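Local coordinates for protein cytochrome c'' (Methylophilus methylotrophus, PDB 1GU2) that probably transfers electrons through a single covalently bound heme c whose iron is held by two histidine ligands, at residues E46-C49 / A50-H53; E91-K94 / H95-I99; K7-Y10 / K11-I15. One frame throughout, in Å; residues are numbered along the deposited sequence.

Interaction 1: E46-C49 / A50-H53; sequences EAAC and ASCH. With HEC (heme c), chain C.
This is a local contact at the turn where the strand 46-47 gives way to the short heme-carrying helix 49-53, and Ala48 and Ser51 hold the turn by a reciprocal pair of hydrogen bonds. Ser51 N donates a hydrogen bond to Ala48 O at 2.9 Å, approaching from well above the carbonyl plane. In return the Ser51 hydroxyl accepts one from the backbone of the same residue, with Ala48 N to Ser51 OG at 2.9 Å and an angle of 157° at the hydrogen. The serine reaches back because OG stands beside its own backbone N (chi1 -63°), on the side of the incoming strand. An alanine here would keep the backbone bond but would probably leave Ala48 N without its acceptor and let the strand end shift against the helix.

One residue on, Cys49 O receives two donors. His53 N lies in the carbonyl plane at 3.0 Å from Cys49 O, whereas Cys52 N stands above that plane at a longer 3.3 Å from the same oxygen. This turn of helix carries the CXXCH heme-binding motif of c-type cytochromes, here Cys49, Ala50, Ser51, Cys52 and His53. Two thioether bonds tie it to the porphyrin: Cys49 SG to heme CAB at 1.8 Å and Cys52 SG to heme CAC at 1.9 Å. The His53 ring stands on the heme, with His53 NE2 2.0 Å from the iron, heme FE. Its CD2 leans toward heme NB and its CE1 toward heme ND. Its CB rests against Cys49 O, the doubly used carbonyl. Phe35 of helix 28-36 packs on Cys49 and His53, while Ile70 touches Cys52 and His53.

Interaction 2: E91-K94 / H95-I99; sequences EFTK and HCNDI. With HEC (heme c), chain C.
His95 leaves helix 85-100 with its CB 3.4 Å from Glu91 O, the same carbonyl that accepts the His95 backbone N-H one turn back. CG swings anti to the backbone N (chi1 -168°), which carries the imidazole off the helix surface toward the heme. Beyond CG the ring stands end-on to the iron. CD2 lies 3.0 Å from heme NA and CE1 lies 3.0 Å from heme ND, flanking the bond. ND1, on the far side of the ring, keeps His95 ND1 4.1 Å from heme FE. At the tip, His95 NE2 binds heme FE at 2.0 Å. Each face has a neighbour toward its rim, heme CHA on one and Ile99 CG1 on the other. Ile99 also lays CD1 on the porphyrin near C2C, and Glu91 CB comes close to the propionate oxygen O1A.

Alongside, Phe92 and Cys96 form a sulfur-aromatic contact. Cys96 SG sits 4.2 Å from the centroid of the Phe92 ring, about 40° off its normal, with CE1 the nearest ring atom. That sulfur is also joined to Cys104 in a disulfide. On the ring face away from it lies heme methyl CMA, while methyl CMB is at the edge.

Thr93 O takes two bonds from Asn97, through the backbone N and through the side-chain ND2 at 2.9 Å, the two arriving from opposite faces of the carbonyl plane. The amide thus folds back beside Thr93 CG2, and its plane contains the acceptor to within about 11°. Thr93 OG1 turns instead to Asp103. A helix that presents a histidine to the iron from the face opposite CXXCH, tied through the Cys96-Cys104 disulfide to the chain that follows it, completes the bis-histidine heme site of this cytochrome.

Interaction 3: K7-Y10 / K11-I15; sequences KLVY and KYTNI
Val9 O is gripped twice by Thr13: the hydroxyl OG1 donates to it at 2.7 Å and the backbone N at 2.9 Å, from opposite faces of the carbonyl plane. With OG1 turned away from the carbonyl carbon of Thr13 (chi1 -65°), the hydroxyl points back along helix 2-19. One step earlier, Tyr12 N makes a nearly straight bond of 2.9 Å to Leu8 O. The same oxygen, Leu8 O, lies 3.3 Å from CD2 of the Tyr12 ring. Leu8 and Tyr12 run side by side in the same direction, with Leu8 CB 4.1 Å from Tyr12 CE2, and both rest on Glu89 of helix 85-100. Val9 and Thr13 turn to helix 106-118 and to Pro26.

Lys11 stretches out fully and forms a salt bridge with Glu89, while Tyr10 OH is hydrogen-bonded to Glu6 on the exposed side. With its hydroxyl spent on Val9 O, Thr13 can probably sit against Ala110 and Pro26 without another polar partner; Leu8 and Tyr12 meet helix 85-100 through their side chains, and the lysine adds a charge pair there.

Overall arrangement
Interactions 1 and 2 meet at the iron of the heme, which they approach from opposite faces: His53 NE2 and His95 NE2 lie 4.0 Å apart with the metal between them, and the two imidazole planes are nearly perpendicular. Their centres are about 14 Å apart. Interaction 3 stands behind interaction 2, with nearest atoms about 5 Å apart and centres about 18 Å apart; Glu89, on the helix that carries interaction 2, bonds to Lys11 of interaction 3 and so joins the two helices. Leu8 is the side chain that brings 7-15 within about 9 Å of the heme. Interactions 1 and 3 lie on opposite sides of the chain's centre, their centres about 25 Å apart.

Interaction 1: E46-C49 / A50-H53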
ATOM      1  N   GLU A  46     -18.419  -3.131   5.231  1.00 10.69           N
ATOM      2  CA  GLU A  46     -17.073  -2.662   5.495  1.00 11.46           C
ATOM      3  C   GLU A  46     -16.030  -3.502   4.765  1.00 11.88           C
ATOM      4  O   GLU A  46     -16.227  -4.714   4.594  1.00 13.52           O
ATOM      5  CB  GLU A  46     -16.808  -2.730   7.004  1.00 15.40           C
ATOM      6  CG  GLU A  46     -17.617  -1.698   7.764  1.00 23.01           C
ATOM      7  CD  GLU A  46     -17.403  -1.758   9.261  1.00 31.84           C
ATOM      8  OE1 GLU A  46     -16.863  -2.767   9.750  1.00 41.94           O
ATOM      9  OE2 GLU A  46     -17.881  -0.762   9.836  1.00 44.03           O
ATOM     10  N   ALA A  47     -14.946  -2.881   4.363  1.00 10.46           N
ATOM     11  CA  ALA A  47     -13.783  -3.613   3.814  1.00 11.62           C
ATOM     12  C   ALA A  47     -12.518  -2.860   4.231  1.00 10.74           C
ATOM     13  O   ALA A  47     -12.602  -1.732   4.674  1.00 11.13           O
ATOM     14  CB  ALA A  47     -13.842  -3.733   2.295  1.00 13.40           C
ATOM     15  N   ALA A  48     -11.380  -3.507   4.075  1.00 10.84           N
ATOM     16  CA  ALA A  48     -10.063  -2.910   4.341  1.00 10.85           C
ATOM     17  C   ALA A  48      -9.089  -3.425   3.294  1.00 11.44           C
ATOM     18  O   ALA A  48      -9.351  -4.450   2.653  1.00 10.69           O
ATOM     19  CB  ALA A  48      -9.529  -3.294   5.718  1.00 11.58           C
ATOM     20  N   CYS A  49      -7.951  -2.775   3.136  1.00 10.10           N
ATOM     21  CA  CYS A  49      -6.906  -3.367   2.285  1.00  9.34           C
ATOM     22  C   CYS A  49      -6.610  -4.831   2.725  1.00  9.57           C
ATOM     23  O   CYS A  49      -6.405  -5.709   1.887  1.00  9.64           O
ATOM     24  CB  CYS A  49      -5.617  -2.566   2.336  1.00  9.45           C
ATOM     25  SG  CYS A  49      -5.778  -0.778   2.127  1.00 10.18           S
ATOM     26  N   ALA A  50      -6.588  -5.022   4.037  1.00 10.13           N
ATOM     27  CA  ALA A  50      -6.345  -6.331   4.615  1.00 11.23           C
ATOM     28  C   ALA A  50      -7.402  -7.382   4.283  1.00 11.47           C
ATOM     29  O   ALA A  50      -7.158  -8.587   4.438  1.00 11.90           O
ATOM     30  CB  ALA A  50      -6.243  -6.178   6.143  1.00 11.13           C
ATOM     31  N   SER A  51      -8.584  -6.960   3.806  1.00 11.20           N
ATOM     32  CA  SER A  51      -9.607  -7.921   3.421  1.00 11.80           C
ATOM     33  C   SER A  51      -9.102  -8.857   2.338  1.00 12.53           C
ATOM     34  O   SER A  51      -9.435 -10.029   2.357  1.00 13.36           O
ATOM     35  CB  SER A  51     -10.856  -7.233   2.904  1.00 12.53           C
ATOM     36  OG  SER A  51     -11.475  -6.424   3.897  1.00 13.57           O
ATOM     37  N   CYS A  52      -8.324  -8.299   1.398  1.00 11.37           N
ATOM     38  CA  CYS A  52      -7.756  -9.080   0.310  1.00 10.88           C
ATOM     39  C   CYS A  52      -6.299  -9.414   0.556  1.00 11.40           C
ATOM     40  O   CYS A  52      -5.827 -10.481   0.172  1.00 13.62           O
ATOM     41  CB  CYS A  52      -7.892  -8.319  -1.017  1.00 10.18           C
ATOM     42  SG  CYS A  52      -9.623  -8.146  -1.480  1.00 11.65           S
ATOM     43  N   HIS A  53      -5.536  -8.527   1.178  1.00 10.60           N
ATOM     44  CA  HIS A  53      -4.072  -8.724   1.288  1.00 10.56           C
ATOM     45  C   HIS A  53      -3.685  -9.377   2.591  1.00 11.23           C
ATOM     46  O   HIS A  53      -2.492  -9.622   2.830  1.00 11.43           O
ATOM     47  CB  HIS A  53      -3.371  -7.359   1.096  1.00  9.49           C
ATOM     48  CG  HIS A  53      -3.534  -6.834  -0.296  1.00  9.23           C
ATOM     49  ND1 HIS A  53      -2.948  -7.421  -1.394  1.00 10.76           N
ATOM     50  CD2 HIS A  53      -4.166  -5.774  -0.809  1.00  9.89           C
ATOM     51  CE1 HIS A  53      -3.235  -6.729  -2.509  1.00  9.97           C
ATOM     52  NE2 HIS A  53      -3.992  -5.713  -2.180  1.00  8.97           N
TER
HETATM   53 FE   HEC C 125      -4.612  -4.342  -3.528  1.00  8.86          FE
HETATM   54  CHA HEC C 125      -2.428  -5.243  -6.005  1.00 11.22           C
HETATM   55  CHB HEC C 125      -2.286  -2.176  -2.288  1.00  9.35           C
HETATM   56  CHC HEC C 125      -6.978  -3.094  -1.370  1.00  8.87           C
HETATM   57  CHD HEC C 125      -6.794  -6.779  -4.563  1.00 10.79           C
HETATM   58  NA  HEC C 125      -2.724  -3.857  -3.992  1.00  9.51           N
HETATM   59  C1A HEC C 125      -1.964  -4.326  -5.078  1.00  9.86           C
HETATM   60  C2A HEC C 125      -0.674  -3.695  -5.076  1.00 10.79           C
HETATM   61  C3A HEC C 125      -0.617  -2.878  -4.011  1.00 10.23           C
HETATM   62  C4A HEC C 125      -1.902  -2.944  -3.358  1.00  8.60           C
HETATM   63  CMA HEC C 125       0.557  -1.975  -3.556  1.00 11.73           C
HETATM   64  CAA HEC C 125       0.425  -3.946  -6.124  1.00 12.04           C
HETATM   65  CBA HEC C 125       0.369  -2.937  -7.286  1.00 13.76           C
HETATM   66  CGA HEC C 125       1.420  -3.196  -8.310  1.00 17.41           C
HETATM   67  O1A HEC C 125       1.172  -2.908  -9.501  1.00 31.97           O
HETATM   68  O2A HEC C 125       2.514  -3.688  -7.987  1.00 25.19           O
HETATM   69  NB  HEC C 125      -4.624  -2.906  -2.125  1.00  8.74           N
HETATM   70  C1B HEC C 125      -3.581  -2.097  -1.767  1.00  9.12           C
HETATM   71  C2B HEC C 125      -4.040  -1.114  -0.794  1.00  9.56           C
HETATM   72  C3B HEC C 125      -5.361  -1.356  -0.560  1.00  9.17           C
HETATM   73  C4B HEC C 125      -5.714  -2.496  -1.375  1.00  8.74           C
HETATM   74  CMB HEC C 125      -3.177  -0.006  -0.164  1.00 10.17           C
HETATM   75  CAB HEC C 125      -6.342  -0.631   0.391  1.00  9.95           C
HETATM   76  CBB HEC C 125      -6.465   0.851   0.046  1.00 11.37           C
HETATM   77  NC  HEC C 125      -6.493  -4.846  -3.057  1.00  9.72           N
HETATM   78  C1C HEC C 125      -7.302  -4.225  -2.104  1.00  9.16           C
HETATM   79  C2C HEC C 125      -8.537  -4.967  -1.964  1.00 10.19           C
HETATM   80  C3C HEC C 125      -8.485  -6.016  -2.839  1.00 10.82           C
HETATM   81  C4C HEC C 125      -7.226  -5.939  -3.526  1.00 10.06           C
HETATM   82  CMC HEC C 125      -9.615  -4.581  -0.931  1.00 10.53           C
HETATM   83  CAC HEC C 125      -9.465  -7.170  -3.048  1.00 12.00           C
HETATM   84  CBC HEC C 125     -10.866  -6.706  -3.431  1.00 14.41           C
HETATM   85  ND  HEC C 125      -4.602  -5.715  -4.970  1.00 10.23           N
HETATM   86  C1D HEC C 125      -5.626  -6.625  -5.272  1.00 10.43           C
HETATM   87  C2D HEC C 125      -5.327  -7.308  -6.503  1.00 11.65           C
HETATM   88  C3D HEC C 125      -4.190  -6.747  -7.011  1.00 12.68           C
HETATM   89  C4D HEC C 125      -3.671  -5.853  -6.000  1.00 11.22           C
HETATM   90  CMD HEC C 125      -6.179  -8.424  -7.133  1.00 15.92           C
HETATM   91  CAD HEC C 125      -3.613  -6.992  -8.429  1.00 15.71           C
HETATM   92  CBD HEC C 125      -2.901  -8.362  -8.562  1.00 16.14           C
HETATM   93  CGD HEC C 125      -1.427  -8.324  -8.219  1.00 19.42           C
HETATM   94  O1D HEC C 125      -0.814  -9.381  -7.889  1.00 16.65           O
HETATM   95  O2D HEC C 125      -0.812  -7.228  -8.294  1.00 15.66           O

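Interaction 2: E91-K94 / H95-I99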
ATOM      1  N   GLU A  91       0.017   2.141 -11.918  1.00 12.23           N
ATOM      2  CA  GLU A  91      -0.821   1.006 -11.469  1.00 12.65           C
ATOM      3  C   GLU A  91      -1.349   1.240 -10.067  1.00 12.51           C
ATOM      4  O   GLU A  91      -2.494   0.876  -9.774  1.00 12.71           O
ATOM      5  CB  GLU A  91      -0.022  -0.314 -11.565  1.00 18.75           C
ATOM      6  CG  GLU A  91       0.337  -0.643 -12.986  1.00 30.98           C
ATOM      7  CD  GLU A  91      -0.796  -1.122 -13.881  1.00 47.84           C
ATOM      8  OE1 GLU A  91      -1.864  -1.544 -13.371  1.00 46.04           O
ATOM      9  OE2 GLU A  91      -0.580  -1.067 -15.124  1.00 75.74           O
ATOM     10  N   PHE A  92      -0.557   1.828  -9.176  1.00 12.29           N
ATOM     11  CA  PHE A  92      -1.021   2.083  -7.816  1.00 12.65           C
ATOM     12  C   PHE A  92      -2.112   3.146  -7.807  1.00 11.73           C
ATOM     13  O   PHE A  92      -3.109   3.024  -7.109  1.00 10.66           O
ATOM     14  CB  PHE A  92       0.158   2.491  -6.930  1.00 15.85           C
ATOM     15  CG  PHE A  92      -0.067   2.497  -5.413  1.00 15.12           C
ATOM     16  CD1 PHE A  92      -1.127   1.943  -4.778  1.00 21.41           C
ATOM     17  CD2 PHE A  92       0.893   3.057  -4.607  1.00 16.39           C
ATOM     18  CE1 PHE A  92      -1.279   1.898  -3.410  1.00 22.33           C
ATOM     19  CE2 PHE A  92       0.813   3.051  -3.226  1.00 19.13           C
ATOM     20  CZ  PHE A  92      -0.280   2.472  -2.632  1.00 19.16           C
ATOM     21  N   THR A  93      -1.960   4.169  -8.628  1.00 10.55           N
ATOM     22  CA  THR A  93      -3.015   5.164  -8.818  1.00 10.88           C
ATOM     23  C   THR A  93      -4.306   4.510  -9.311  1.00 10.77           C
ATOM     24  O   THR A  93      -5.417   4.753  -8.766  1.00  9.99           O
ATOM     25  CB  THR A  93      -2.547   6.250  -9.799  1.00 11.60           C
ATOM     26  OG1 THR A  93      -1.574   7.094  -9.147  1.00 13.24           O
ATOM     27  CG2 THR A  93      -3.698   7.135 -10.226  1.00 13.66           C
ATOM     28  N   LYS A  94      -4.221   3.647 -10.315  1.00 10.40           N
ATOM     29  CA  LYS A  94      -5.427   2.954 -10.825  1.00 10.50           C
ATOM     30  C   LYS A  94      -6.052   2.112  -9.723  1.00 10.59           C
ATOM     31  O   LYS A  94      -7.268   2.074  -9.540  1.00  9.79           O
ATOM     32  CB  LYS A  94      -5.105   2.132 -12.046  1.00 11.24           C
ATOM     33  CG  LYS A  94      -4.799   2.944 -13.308  1.00 14.42           C
ATOM     34  CD  LYS A  94      -4.374   1.951 -14.443  1.00 25.11           C
ATOM     35  CE  LYS A  94      -3.990   2.570 -15.751  1.00 37.25           C
ATOM     36  NZ  LYS A  94      -3.237   1.569 -16.590  1.00 45.77           N
ATOM     37  N   HIS A  95      -5.217   1.398  -8.948  1.00 10.23           N
ATOM     38  CA  HIS A  95      -5.751   0.512  -7.893  1.00  9.90           C
ATOM     39  C   HIS A  95      -6.424   1.279  -6.780  1.00  9.27           C
ATOM     40  O   HIS A  95      -7.488   0.896  -6.307  1.00  9.66           O
ATOM     41  CB  HIS A  95      -4.594  -0.336  -7.348  1.00 10.05           C
ATOM     42  CG  HIS A  95      -5.019  -1.468  -6.468  1.00  8.97           C
ATOM     43  ND1 HIS A  95      -6.005  -2.380  -6.819  1.00  9.55           N
ATOM     44  CD2 HIS A  95      -4.571  -1.886  -5.272  1.00  9.76           C
ATOM     45  CE1 HIS A  95      -6.124  -3.296  -5.873  1.00  9.57           C
ATOM     46  NE2 HIS A  95      -5.246  -3.022  -4.901  1.00  8.71           N
ATOM     47  N   CYS A  96      -5.829   2.374  -6.339  1.00  9.31           N
ATOM     48  CA  CYS A  96      -6.493   3.223  -5.355  1.00  9.52           C
ATOM     49  C   CYS A  96      -7.839   3.704  -5.870  1.00 10.02           C
ATOM     50  O   CYS A  96      -8.851   3.668  -5.171  1.00 10.17           O
ATOM     51  CB  CYS A  96      -5.602   4.439  -5.016  1.00 11.11           C
ATOM     52  SG  CYS A  96      -4.099   4.026  -4.069  1.00 11.58           S
ATOM     53  N   ASN A  97      -7.875   4.152  -7.128  1.00  9.64           N
ATOM     54  CA  ASN A  97      -9.148   4.551  -7.728  1.00 10.05           C
ATOM     55  C   ASN A  97     -10.177   3.444  -7.729  1.00 10.07           C
ATOM     56  O   ASN A  97     -11.349   3.672  -7.425  1.00 12.21           O
ATOM     57  CB  ASN A  97      -8.929   5.043  -9.182  1.00 10.57           C
ATOM     58  CG  ASN A  97      -8.573   6.510  -9.223  1.00 12.38           C
ATOM     59  OD1 ASN A  97      -9.472   7.373  -9.190  1.00 14.23           O
ATOM     60  ND2 ASN A  97      -7.330   6.870  -9.263  1.00 12.65           N
ATOM     61  N   ASP A  98      -9.782   2.241  -8.078  1.00 10.52           N
ATOM     62  CA  ASP A  98     -10.663   1.073  -8.077  1.00 10.68           C
ATOM     63  C   ASP A  98     -11.220   0.783  -6.684  1.00 11.40           C
ATOM     64  O   ASP A  98     -12.393   0.649  -6.428  1.00 15.87           O
ATOM     65  CB  ASP A  98      -9.930  -0.182  -8.557  0.50 13.82           C
ATOM     66  CG  ASP A  98     -10.035  -0.463 -10.030  0.50 19.58           C
ATOM     67  OD1 ASP A  98      -9.172  -1.274 -10.470  0.50 35.40           O
ATOM     68  OD2 ASP A  98     -10.929   0.074 -10.736  0.50 33.78           O
ATOM     69  N   ILE A  99     -10.347   0.694  -5.671  1.00  9.59           N
ATOM     70  CA  ILE A  99     -10.747   0.260  -4.346  1.00  9.55           C
ATOM     71  C   ILE A  99     -11.468   1.358  -3.568  1.00  9.96           C
ATOM     72  O   ILE A  99     -12.472   1.080  -2.898  1.00 12.08           O
ATOM     73  CB  ILE A  99      -9.492  -0.244  -3.571  1.00  9.14           C
ATOM     74  CG1 ILE A  99      -8.779  -1.439  -4.231  1.00  9.64           C
ATOM     75  CG2 ILE A  99      -9.834  -0.546  -2.127  1.00 10.59           C
ATOM     76  CD1 ILE A  99      -9.666  -2.609  -4.549  1.00 11.43           C
TER
HETATM   77 FE   HEC C 125      -4.612  -4.342  -3.528  1.00  8.86          FE
HETATM   78  CHA HEC C 125      -2.428  -5.243  -6.005  1.00 11.22           C
HETATM   79  CHB HEC C 125      -2.286  -2.176  -2.288  1.00  9.35           C
HETATM   80  CHC HEC C 125      -6.978  -3.094  -1.370  1.00  8.87           C
HETATM   81  CHD HEC C 125      -6.794  -6.779  -4.563  1.00 10.79           C
HETATM   82  NA  HEC C 125      -2.724  -3.857  -3.992  1.00  9.51           N
HETATM   83  C1A HEC C 125      -1.964  -4.326  -5.078  1.00  9.86           C
HETATM   84  C2A HEC C 125      -0.674  -3.695  -5.076  1.00 10.79           C
HETATM   85  C3A HEC C 125      -0.617  -2.878  -4.011  1.00 10.23           C
HETATM   86  C4A HEC C 125      -1.902  -2.944  -3.358  1.00  8.60           C
HETATM   87  CMA HEC C 125       0.557  -1.975  -3.556  1.00 11.73           C
HETATM   88  CAA HEC C 125       0.425  -3.946  -6.124  1.00 12.04           C
HETATM   89  CBA HEC C 125       0.369  -2.937  -7.286  1.00 13.76           C
HETATM   90  CGA HEC C 125       1.420  -3.196  -8.310  1.00 17.41           C
HETATM   91  O1A HEC C 125       1.172  -2.908  -9.501  1.00 31.97           O
HETATM   92  O2A HEC C 125       2.514  -3.688  -7.987  1.00 25.19           O
HETATM   93  NB  HEC C 125      -4.624  -2.906  -2.125  1.00  8.74           N
HETATM   94  C1B HEC C 125      -3.581  -2.097  -1.767  1.00  9.12           C
HETATM   95  C2B HEC C 125      -4.040  -1.114  -0.794  1.00  9.56           C
HETATM   96  C3B HEC C 125      -5.361  -1.356  -0.560  1.00  9.17           C
HETATM   97  C4B HEC C 125      -5.714  -2.496  -1.375  1.00  8.74           C
HETATM   98  CMB HEC C 125      -3.177  -0.006  -0.164  1.00 10.17           C
HETATM   99  CAB HEC C 125      -6.342  -0.631   0.391  1.00  9.95           C
HETATM  100  CBB HEC C 125      -6.465   0.851   0.046  1.00 11.37           C
HETATM  101  NC  HEC C 125      -6.493  -4.846  -3.057  1.00  9.72           N
HETATM  102  C1C HEC C 125      -7.302  -4.225  -2.104  1.00  9.16           C
HETATM  103  C2C HEC C 125      -8.537  -4.967  -1.964  1.00 10.19           C
HETATM  104  C3C HEC C 125      -8.485  -6.016  -2.839  1.00 10.82           C
HETATM  105  C4C HEC C 125      -7.226  -5.939  -3.526  1.00 10.06           C
HETATM  106  CMC HEC C 125      -9.615  -4.581  -0.931  1.00 10.53           C
HETATM  107  CAC HEC C 125      -9.465  -7.170  -3.048  1.00 12.00           C
HETATM  108  CBC HEC C 125     -10.866  -6.706  -3.431  1.00 14.41           C
HETATM  109  ND  HEC C 125      -4.602  -5.715  -4.970  1.00 10.23           N
HETATM  110  C1D HEC C 125      -5.626  -6.625  -5.272  1.00 10.43           C
HETATM  111  C2D HEC C 125      -5.327  -7.308  -6.503  1.00 11.65           C
HETATM  112  C3D HEC C 125      -4.190  -6.747  -7.011  1.00 12.68           C
HETATM  113  C4D HEC C 125      -3.671  -5.853  -6.000  1.00 11.22           C
HETATM  114  CMD HEC C 125      -6.179  -8.424  -7.133  1.00 15.92           C
HETATM  115  CAD HEC C 125      -3.613  -6.992  -8.429  1.00 15.71           C
HETATM  116  CBD HEC C 125      -2.901  -8.362  -8.562  1.00 16.14           C
HETATM  117  CGD HEC C 125      -1.427  -8.324  -8.219  1.00 19.42           C
HETATM  118  O1D HEC C 125      -0.814  -9.381  -7.889  1.00 16.65           O
HETATM  119  O2D HEC C 125      -0.812  -7.228  -8.294  1.00 15.66           O

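Interaction 3: K7-Y10 / K11-I15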
ATOM      1  N   LYS A   7      13.057   4.211  -2.740  1.00  9.57           N
ATOM      2  CA  LYS A   7      13.123   5.491  -3.443  1.00 10.15           C
ATOM      3  C   LYS A   7      11.746   6.125  -3.617  1.00 10.09           C
ATOM      4  O   LYS A   7      11.614   7.357  -3.581  1.00 10.44           O
ATOM      5  CB  LYS A   7      13.824   5.265  -4.785  1.00 10.39           C
ATOM      6  CG  LYS A   7      15.325   4.959  -4.674  1.00 11.13           C
ATOM      7  CD  LYS A   7      16.013   4.944  -6.033  1.00 14.05           C
ATOM      8  CE  LYS A   7      15.433   3.847  -6.932  1.00 13.01           C
ATOM      9  NZ  LYS A   7      16.038   3.985  -8.307  1.00 16.41           N
ATOM     10  N   LEU A   8      10.697   5.323  -3.802  1.00  9.76           N
ATOM     11  CA  LEU A   8       9.325   5.852  -3.902  1.00  9.85           C
ATOM     12  C   LEU A   8       8.903   6.482  -2.587  1.00  9.77           C
ATOM     13  O   LEU A   8       8.164   7.493  -2.602  1.00 10.27           O
ATOM     14  CB  LEU A   8       8.338   4.791  -4.341  1.00 10.93           C
ATOM     15  CG  LEU A   8       8.388   4.418  -5.835  1.00 10.86           C
ATOM     16  CD1 LEU A   8       7.525   3.179  -6.044  1.00 13.41           C
ATOM     17  CD2 LEU A   8       7.941   5.534  -6.740  1.00 14.33           C
ATOM     18  N   VAL A   9       9.325   5.970  -1.450  1.00  9.94           N
ATOM     19  CA  VAL A   9       8.952   6.634  -0.182  1.00 10.76           C
ATOM     20  C   VAL A   9       9.456   8.064  -0.165  1.00 10.26           C
ATOM     21  O   VAL A   9       8.741   8.981   0.203  1.00 10.84           O
ATOM     22  CB  VAL A   9       9.530   5.838   1.009  1.00  9.71           C
ATOM     23  CG1 VAL A   9       9.298   6.571   2.349  1.00 11.33           C
ATOM     24  CG2 VAL A   9       8.929   4.469   1.114  1.00 11.21           C
ATOM     25  N   TYR A  10      10.723   8.327  -0.603  1.00 11.43           N
ATOM     26  CA  TYR A  10      11.199   9.716  -0.629  1.00 12.28           C
ATOM     27  C   TYR A  10      10.426  10.584  -1.595  1.00 11.89           C
ATOM     28  O   TYR A  10      10.084  11.725  -1.303  1.00 13.20           O
ATOM     29  CB  TYR A  10      12.680   9.880  -0.997  1.00 16.76           C
ATOM     30  CG  TYR A  10      13.518   9.000  -0.105  1.00 18.62           C
ATOM     31  CD1 TYR A  10      14.100   7.887  -0.713  1.00 17.70           C
ATOM     32  CD2 TYR A  10      13.714   9.257   1.249  1.00 25.78           C
ATOM     33  CE1 TYR A  10      14.880   7.021   0.029  1.00 18.10           C
ATOM     34  CE2 TYR A  10      14.507   8.374   1.973  1.00 25.46           C
ATOM     35  CZ  TYR A  10      15.089   7.276   1.364  1.00 20.76           C
ATOM     36  OH  TYR A  10      15.870   6.400   2.112  1.00 25.79           O
ATOM     37  N   LYS A  11      10.155  10.033  -2.773  1.00 11.32           N
ATOM     38  CA  LYS A  11       9.414  10.769  -3.789  1.00 11.53           C
ATOM     39  C   LYS A  11       8.063  11.208  -3.252  1.00 11.60           C
ATOM     40  O   LYS A  11       7.693  12.390  -3.297  1.00 12.63           O
ATOM     41  CB  LYS A  11       9.251   9.936  -5.073  1.00 11.11           C
ATOM     42  CG  LYS A  11       8.470  10.646  -6.144  1.00 15.72           C
ATOM     43  CD  LYS A  11       8.347   9.863  -7.434  1.00 16.44           C
ATOM     44  CE  LYS A  11       7.394  10.568  -8.391  1.00 21.95           C
ATOM     45  NZ  LYS A  11       7.449   9.855  -9.735  1.00 25.88           N
ATOM     46  N   TYR A  12       7.282  10.274  -2.718  1.00 10.63           N
ATOM     47  CA  TYR A  12       5.958  10.631  -2.223  1.00 10.19           C
ATOM     48  C   TYR A  12       6.029  11.499  -0.966  1.00 10.78           C
ATOM     49  O   TYR A  12       5.147  12.362  -0.754  1.00 11.40           O
ATOM     50  CB  TYR A  12       5.117   9.383  -1.953  1.00  9.75           C
ATOM     51  CG  TYR A  12       4.726   8.634  -3.212  1.00 12.02           C
ATOM     52  CD1 TYR A  12       4.123   9.242  -4.274  1.00 17.34           C
ATOM     53  CD2 TYR A  12       4.970   7.269  -3.288  1.00 14.02           C
ATOM     54  CE1 TYR A  12       3.769   8.519  -5.431  1.00 21.50           C
ATOM     55  CE2 TYR A  12       4.612   6.551  -4.436  1.00 16.72           C
ATOM     56  CZ  TYR A  12       4.031   7.178  -5.487  1.00 22.64           C
ATOM     57  OH  TYR A  12       3.690   6.444  -6.598  1.00 31.85           O
ATOM     58  N   THR A  13       7.067  11.318  -0.148  1.00 10.74           N
ATOM     59  CA  THR A  13       7.201  12.213   1.018  1.00 10.96           C
ATOM     60  C   THR A  13       7.390  13.645   0.588  1.00 11.06           C
ATOM     61  O   THR A  13       6.761  14.574   1.150  1.00 12.25           O
ATOM     62  CB  THR A  13       8.405  11.782   1.857  1.00 11.84           C
ATOM     63  OG1 THR A  13       8.147  10.467   2.418  1.00 12.46           O
ATOM     64  CG2 THR A  13       8.597  12.771   2.999  1.00 13.94           C
ATOM     65  N   ASN A  14       8.243  13.852  -0.410  1.00 11.93           N
ATOM     66  CA  ASN A  14       8.502  15.224  -0.842  1.00 11.92           C
ATOM     67  C   ASN A  14       7.273  15.834  -1.501  1.00 12.29           C
ATOM     68  O   ASN A  14       6.993  17.033  -1.261  1.00 12.54           O
ATOM     69  CB  ASN A  14       9.734  15.219  -1.746  1.00 16.67           C
ATOM     70  CG  ASN A  14      10.989  14.860  -0.970  1.00 20.66           C
ATOM     71  OD1 ASN A  14      11.085  15.019   0.258  1.00 26.10           O
ATOM     72  ND2 ASN A  14      11.944  14.363  -1.741  1.00 24.06           N
ATOM     73  N   ILE A  15       6.512  15.075  -2.311  1.00 11.06           N
ATOM     74  CA  ILE A  15       5.260  15.582  -2.874  1.00 11.85           C
ATOM     75  C   ILE A  15       4.286  15.938  -1.757  1.00 10.62           C
ATOM     76  O   ILE A  15       3.634  16.990  -1.782  1.00 12.02           O
ATOM     77  CB  ILE A  15       4.679  14.553  -3.835  1.00 11.92           C
ATOM     78  CG1 ILE A  15       5.559  14.374  -5.086  1.00 15.70           C
ATOM     79  CG2 ILE A  15       3.249  14.915  -4.209  1.00 14.41           C
ATOM     80  CD1 ILE A  15       5.245  13.181  -5.960  1.00 15.68           C
TER